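PDB 6OX6: Tas1 from Pseudomonas aeruginosa, which is a type VI secretion toxin that pyrophosphorylates adenosine nucleotides to make (p)ppApp, draining ADP and ATP from competitor cells. Local coordinates for residues T243-P257 against I283-N295. Sequence-based numbering, arbitrary orientation.
Sequences TQVPKGFEKVYGKAP and IKSRERAMQKINN. With ACT (acetate ion), chain D.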
loop_
_atom_site.group_PDB
_atom_site.type_symbol
_atom_site.label_atom_id
_atom_site.label_comp_id
_atom_site.label_asym_id
_atom_site.label_seq_id
_atom_site.Cartn_x
_atom_site.Cartn_y
_atom_site.Cartn_z
ATOM N N THR A 243 -6.650 18.580 -16.585
ATOM C CA THR A 243 -6.800 17.712 -15.421
ATOM C C THR A 243 -8.018 18.089 -14.558
ATOM O O THR A 243 -8.097 19.192 -14.029
ATOM C CB THR A 243 -5.537 17.738 -14.551
ATOM O OG1 THR A 243 -5.818 17.127 -13.286
ATOM C CG2 THR A 243 -5.054 19.178 -14.349
ATOM N N GLN A 244 -8.988 17.189 -14.476
ATOM C CA GLN A 244 -10.237 17.484 -13.776
ATOM C C GLN A 244 -10.281 17.436 -12.250
ATOM O O GLN A 244 -10.080 16.384 -11.642
ATOM C CB GLN A 244 -11.362 16.605 -14.337
ATOM C CG GLN A 244 -11.500 16.664 -15.850
ATOM C CD GLN A 244 -12.373 17.815 -16.311
ATOM O OE1 GLN A 244 -13.215 18.309 -15.562
ATOM N NE2 GLN A 244 -12.175 18.247 -17.551
ATOM N N VAL A 245 -10.549 18.590 -11.641
ATOM C CA VAL A 245 -10.730 18.661 -10.184
ATOM C C VAL A 245 -11.860 17.714 -9.789
ATOM O O VAL A 245 -12.904 17.694 -10.466
ATOM C CB VAL A 245 -11.040 20.103 -9.756
ATOM C CG1 VAL A 245 -11.141 20.214 -8.253
ATOM C CG2 VAL A 245 -9.983 21.079 -10.295
ATOM N N PRO A 246 -11.702 16.878 -8.768
ATOM C CA PRO A 246 -12.804 15.988 -8.386
ATOM C C PRO A 246 -13.849 16.746 -7.584
ATOM O O PRO A 246 -13.558 17.729 -6.904
ATOM C CB PRO A 246 -12.124 14.901 -7.540
ATOM C CG PRO A 246 -10.638 15.035 -7.825
ATOM C CD PRO A 246 -10.446 16.509 -8.087
ATOM N N LYS A 247 -15.091 16.279 -7.695
ATOM C CA LYS A 247 -16.187 16.915 -6.975
ATOM C C LYS A 247 -15.963 16.789 -5.475
ATOM O O LYS A 247 -15.668 15.704 -4.967
ATOM C CB LYS A 247 -17.521 16.283 -7.366
ATOM C CG LYS A 247 -17.921 16.499 -8.820
ATOM C CD LYS A 247 -19.040 17.548 -8.971
ATOM C CE LYS A 247 -20.116 17.459 -7.871
ATOM N NZ LYS A 247 -21.339 18.285 -8.193
ATOM N N GLY A 248 -16.101 17.897 -4.762
ATOM C CA GLY A 248 -15.853 17.886 -3.338
ATOM C C GLY A 248 -14.395 17.806 -2.955
ATOM O O GLY A 248 -14.093 17.629 -1.770
ATOM N N PHE A 249 -13.481 17.982 -3.913
ATOM C CA PHE A 249 -12.062 17.786 -3.633
ATOM C C PHE A 249 -11.561 18.722 -2.551
ATOM O O PHE A 249 -10.905 18.288 -1.598
ATOM C CB PHE A 249 -11.224 17.981 -4.891
ATOM C CG PHE A 249 -9.750 17.926 -4.622
ATOM C CD1 PHE A 249 -9.095 16.707 -4.591
ATOM C CD2 PHE A 249 -9.023 19.080 -4.378
ATOM C CE1 PHE A 249 -7.745 16.638 -4.325
ATOM C CE2 PHE A 249 -7.662 19.016 -4.118
ATOM C CZ PHE A 249 -7.023 17.788 -4.096
ATOM N N GLU A 250 -11.846 20.026 -2.690
ATOM C CA GLU A 250 -11.287 20.998 -1.754
ATOM C C GLU A 250 -11.856 20.823 -0.358
ATOM O O GLU A 250 -11.149 21.051 0.631
ATOM C CB GLU A 250 -11.531 22.423 -2.245
ATOM C CG GLU A 250 -10.749 23.492 -1.477
ATOM C CD GLU A 250 -9.255 23.232 -1.457
ATOM O OE1 GLU A 250 -8.692 22.941 -2.532
ATOM O OE2 GLU A 250 -8.642 23.331 -0.372
ATOM N N LYS A 251 -13.119 20.417 -0.249
ATOM C CA LYS A 251 -13.673 20.140 1.068
ATOM C C LYS A 251 -12.886 19.035 1.770
ATOM O O LYS A 251 -12.573 19.146 2.959
ATOM C CB LYS A 251 -15.155 19.770 0.954
ATOM C CG LYS A 251 -15.781 19.425 2.295
ATOM C CD LYS A 251 -17.090 18.652 2.186
ATOM C CE LYS A 251 -18.022 19.021 3.342
ATOM N NZ LYS A 251 -19.427 18.562 3.124
ATOM N N VAL A 252 -12.535 17.967 1.052
ATOM C CA VAL A 252 -11.737 16.917 1.678
ATOM C C VAL A 252 -10.322 17.412 1.947
ATOM O O VAL A 252 -9.785 17.232 3.048
ATOM C CB VAL A 252 -11.731 15.644 0.815
ATOM C CG1 VAL A 252 -10.658 14.691 1.326
ATOM C CG2 VAL A 252 -13.093 14.964 0.855
ATOM N N TYR A 253 -9.705 18.064 0.955
ATOM C CA TYR A 253 -8.302 18.468 1.076
ATOM C C TYR A 253 -8.046 19.343 2.301
ATOM O O TYR A 253 -6.970 19.249 2.908
ATOM C CB TYR A 253 -7.859 19.195 -0.192
ATOM C CG TYR A 253 -6.353 19.228 -0.416
ATOM C CD1 TYR A 253 -5.601 20.319 -0.002
ATOM C CD2 TYR A 253 -5.686 18.169 -1.054
ATOM C CE1 TYR A 253 -4.232 20.371 -0.202
ATOM C CE2 TYR A 253 -4.316 18.206 -1.260
ATOM C CZ TYR A 253 -3.589 19.320 -0.833
ATOM O OH TYR A 253 -2.221 19.388 -1.028
ATOM N N GLY A 254 -9.027 20.168 2.706
ATOM C CA GLY A 254 -8.809 21.100 3.800
ATOM C C GLY A 254 -8.759 20.461 5.173
ATOM O O GLY A 254 -8.274 21.090 6.127
ATOM N N LYS A 255 -9.248 19.223 5.301
ATOM C CA LYS A 255 -9.094 18.538 6.576
ATOM C C LYS A 255 -7.733 17.871 6.719
ATOM O O LYS A 255 -7.427 17.343 7.796
ATOM C CB LYS A 255 -10.212 17.502 6.778
ATOM C CG LYS A 255 -11.642 18.077 6.712
ATOM C CD LYS A 255 -12.416 17.561 5.503
ATOM C CE LYS A 255 -13.927 17.744 5.663
ATOM N NZ LYS A 255 -14.230 19.009 6.366
ATOM N N ALA A 256 -6.907 17.896 5.681
ATOM C CA ALA A 256 -5.675 17.106 5.683
ATOM C C ALA A 256 -4.665 17.620 6.711
ATOM O O ALA A 256 -4.061 16.803 7.423
ATOM C CB ALA A 256 -5.080 17.063 4.273
ATOM N N PRO A 257 -4.461 18.949 6.853
ATOM C CA PRO A 257 -3.611 19.427 7.962
ATOM C C PRO A 257 -4.059 18.953 9.340
ATOM O O PRO A 257 -3.217 18.549 10.151
ATOM C CB PRO A 257 -3.698 20.954 7.826
ATOM C CG PRO A 257 -3.908 21.185 6.381
ATOM C CD PRO A 257 -4.795 20.049 5.923
ATOM N N ILE A 283 1.507 17.159 3.607
ATOM C CA ILE A 283 0.263 16.753 2.966
ATOM C C ILE A 283 0.534 16.415 1.507
ATOM O O ILE A 283 1.383 17.036 0.860
ATOM C CB ILE A 283 -0.767 17.889 3.134
ATOM C CG1 ILE A 283 -1.606 17.668 4.387
ATOM C CG2 ILE A 283 -1.660 18.061 1.926
ATOM C CD1 ILE A 283 -0.824 17.794 5.671
ATOM N N LYS A 284 -0.156 15.400 0.984
ATOM C CA LYS A 284 0.030 15.038 -0.418
ATOM C C LYS A 284 -0.176 16.264 -1.299
ATOM O O LYS A 284 -1.094 17.053 -1.074
ATOM C CB LYS A 284 -0.945 13.932 -0.827
ATOM C CG LYS A 284 -0.665 13.342 -2.203
ATOM C CD LYS A 284 -1.450 12.057 -2.451
ATOM C CE LYS A 284 -0.492 10.887 -2.686
ATOM N NZ LYS A 284 0.467 10.683 -1.549
ATOM N N SER A 285 0.687 16.434 -2.301
ATOM C CA SER A 285 0.561 17.601 -3.166
ATOM C C SER A 285 -0.752 17.554 -3.929
ATOM O O SER A 285 -1.283 16.477 -4.232
ATOM C CB SER A 285 1.725 17.688 -4.160
ATOM O OG SER A 285 1.404 17.052 -5.400
ATOM N N ARG A 286 -1.246 18.749 -4.270
ATOM C CA ARG A 286 -2.563 18.910 -4.874
ATOM C C ARG A 286 -2.709 18.090 -6.156
ATOM O O ARG A 286 -3.637 17.284 -6.282
ATOM C CB ARG A 286 -2.830 20.395 -5.150
ATOM C CG ARG A 286 -4.193 20.690 -5.815
ATOM C CD ARG A 286 -4.572 22.206 -5.773
ATOM N NE ARG A 286 -5.650 22.441 -4.817
ATOM C CZ ARG A 286 -5.468 22.983 -3.617
ATOM N NH1 ARG A 286 -4.246 23.361 -3.251
ATOM N NH2 ARG A 286 -6.491 23.149 -2.787
ATOM N N GLU A 287 -1.812 18.303 -7.129
ATOM C CA GLU A 287 -1.941 17.625 -8.419
ATOM C C GLU A 287 -1.898 16.118 -8.254
ATOM O O GLU A 287 -2.646 15.386 -8.917
ATOM C CB GLU A 287 -0.834 18.062 -9.383
ATOM C CG GLU A 287 -0.989 17.541 -10.829
ATOM C CD GLU A 287 -2.165 18.174 -11.598
ATOM O OE1 GLU A 287 -2.748 17.475 -12.467
ATOM O OE2 GLU A 287 -2.493 19.365 -11.350
ATOM N N ARG A 288 -1.005 15.632 -7.401
ATOM C CA ARG A 288 -0.877 14.190 -7.254
ATOM C C ARG A 288 -2.091 13.625 -6.534
ATOM O O ARG A 288 -2.605 12.565 -6.910
ATOM C CB ARG A 288 0.417 13.864 -6.517
ATOM C CG ARG A 288 1.663 14.075 -7.398
ATOM C CD ARG A 288 2.943 13.886 -6.607
ATOM N NE ARG A 288 2.968 12.580 -5.959
ATOM C CZ ARG A 288 3.562 11.496 -6.444
ATOM N NH1 ARG A 288 4.214 11.544 -7.597
ATOM N NH2 ARG A 288 3.503 10.361 -5.763
ATOM N N ALA A 289 -2.573 14.343 -5.518
ATOM C CA ALA A 289 -3.779 13.938 -4.815
ATOM C C ALA A 289 -4.939 13.820 -5.788
ATOM O O ALA A 289 -5.662 12.822 -5.787
ATOM C CB ALA A 289 -4.099 14.942 -3.710
HETATM N N MSE A 290 -5.102 14.814 -6.659
HETATM C CA MSE A 290 -6.169 14.769 -7.639
HETATM C C MSE A 290 -6.029 13.662 -8.652
HETATM O O MSE A 290 -7.020 13.004 -8.978
HETATM C CB MSE A 290 -6.313 16.117 -8.380
HETATM C CG MSE A 290 -6.905 17.221 -7.522
HETATM SE SE MSE A 290 -6.563 18.996 -8.196
HETATM C CE MSE A 290 -7.188 18.747 -10.012
ATOM N N GLN A 291 -4.806 13.432 -9.118
ATOM C CA GLN A 291 -4.541 12.373 -10.082
ATOM C C GLN A 291 -4.830 11.012 -9.457
ATOM O O GLN A 291 -5.380 10.125 -10.110
ATOM C CB GLN A 291 -3.091 12.436 -10.564
ATOM C CG GLN A 291 -2.856 13.422 -11.696
ATOM C CD GLN A 291 -3.794 13.201 -12.867
ATOM O OE1 GLN A 291 -4.989 12.968 -12.683
ATOM N NE2 GLN A 291 -3.255 13.272 -14.078
ATOM N N LYS A 292 -4.457 10.851 -8.190
ATOM C CA LYS A 292 -4.693 9.587 -7.483
ATOM C C LYS A 292 -6.180 9.369 -7.211
ATOM O O LYS A 292 -6.693 8.248 -7.360
ATOM C CB LYS A 292 -3.891 9.567 -6.184
ATOM C CG LYS A 292 -4.011 8.282 -5.396
ATOM C CD LYS A 292 -2.976 8.244 -4.288
ATOM C CE LYS A 292 -2.854 6.854 -3.677
ATOM N NZ LYS A 292 -1.747 6.824 -2.681
ATOM N N ILE A 293 -6.899 10.423 -6.823
ATOM C CA ILE A 293 -8.352 10.309 -6.661
ATOM C C ILE A 293 -9.011 9.909 -7.970
ATOM O O ILE A 293 -9.901 9.049 -7.996
ATOM C CB ILE A 293 -8.942 11.630 -6.144
ATOM C CG1 ILE A 293 -8.585 11.796 -4.668
ATOM C CG2 ILE A 293 -10.474 11.669 -6.412
ATOM C CD1 ILE A 293 -8.673 13.269 -4.175
ATOM N N ASN A 294 -8.617 10.560 -9.072
ATOM C CA ASN A 294 -9.235 10.271 -10.361
ATOM C C ASN A 294 -8.884 8.874 -10.876
ATOM O O ASN A 294 -9.738 8.208 -11.477
ATOM C CB ASN A 294 -8.826 11.327 -11.393
ATOM C CG ASN A 294 -9.415 12.708 -11.088
ATOM O OD1 ASN A 294 -10.450 12.824 -10.438
ATOM N ND2 ASN A 294 -8.747 13.758 -11.573
ATOM N N ASN A 295 -7.635 8.419 -10.682
ATOM C CA ASN A 295 -7.190 7.145 -11.243
ATOM C C ASN A 295 -7.506 5.953 -10.346
ATOM O O ASN A 295 -8.103 4.974 -10.803
ATOM C CB ASN A 295 -5.688 7.166 -11.513
ATOM C CG ASN A 295 -5.333 8.034 -12.688
ATOM O OD1 ASN A 295 -6.044 8.058 -13.700
ATOM N ND2 ASN A 295 -4.249 8.784 -12.553
HETATM C C ACT D . 3.403 11.907 -2.541
HETATM O O ACT D . 2.655 11.443 -3.451
HETATM O OXT ACT D . 3.979 11.280 -1.621
HETATM C CH3 ACT D . 3.635 13.477 -2.574
#
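The hydroxyl of Tyr253 donates to the backbone carbonyl of Lys284, OH to O 2.6 Å, meeting it in the carbonyl plane at a C=O...donor angle of 155°. That bond ties the short helix 249-253 to the residues just ahead of helix 286-295, and Ile283 packs CG2 against the same phenol end while its CG1 rests on CB of Ala256. Arg286 brings its guanidinium over a face of the tyrosine ring, tilted rather than flat, a cation-pi contact with CZ 4.8 Å from the centroid. Glu250 OE1 meets NH2 at the guanidinium edge, a salt bridge whose too-short modelled distance and second Glu250 conformer leave its geometry doubtful.

One turn earlier, Phe249 is the knob in a hole formed by Arg286, Ala289, Met290 and Ile293. With CG anti to the backbone N (chi1 174°), its ring reaches across to helix 286-295; Met290 CG sits over one face, 3.5 Å from the centroid, and Ile293 CD1 lies in plane at the edge. Met290, a selenomethionine, also brings SE above that face and carries CE on to Val245. Toward the start of the modelled chain, Asn294 ND2 donates to Gln244 O at 2.9 Å while its OD1 rests against Pro246 CG, and Thr243 OG1 donates to Glu287 OE1. Leu307 touches Val252 and Ala289. The whole is knob-into-hole helix packing with a Met-aromatic contact, continued by residues 243-246 along helix 286-295.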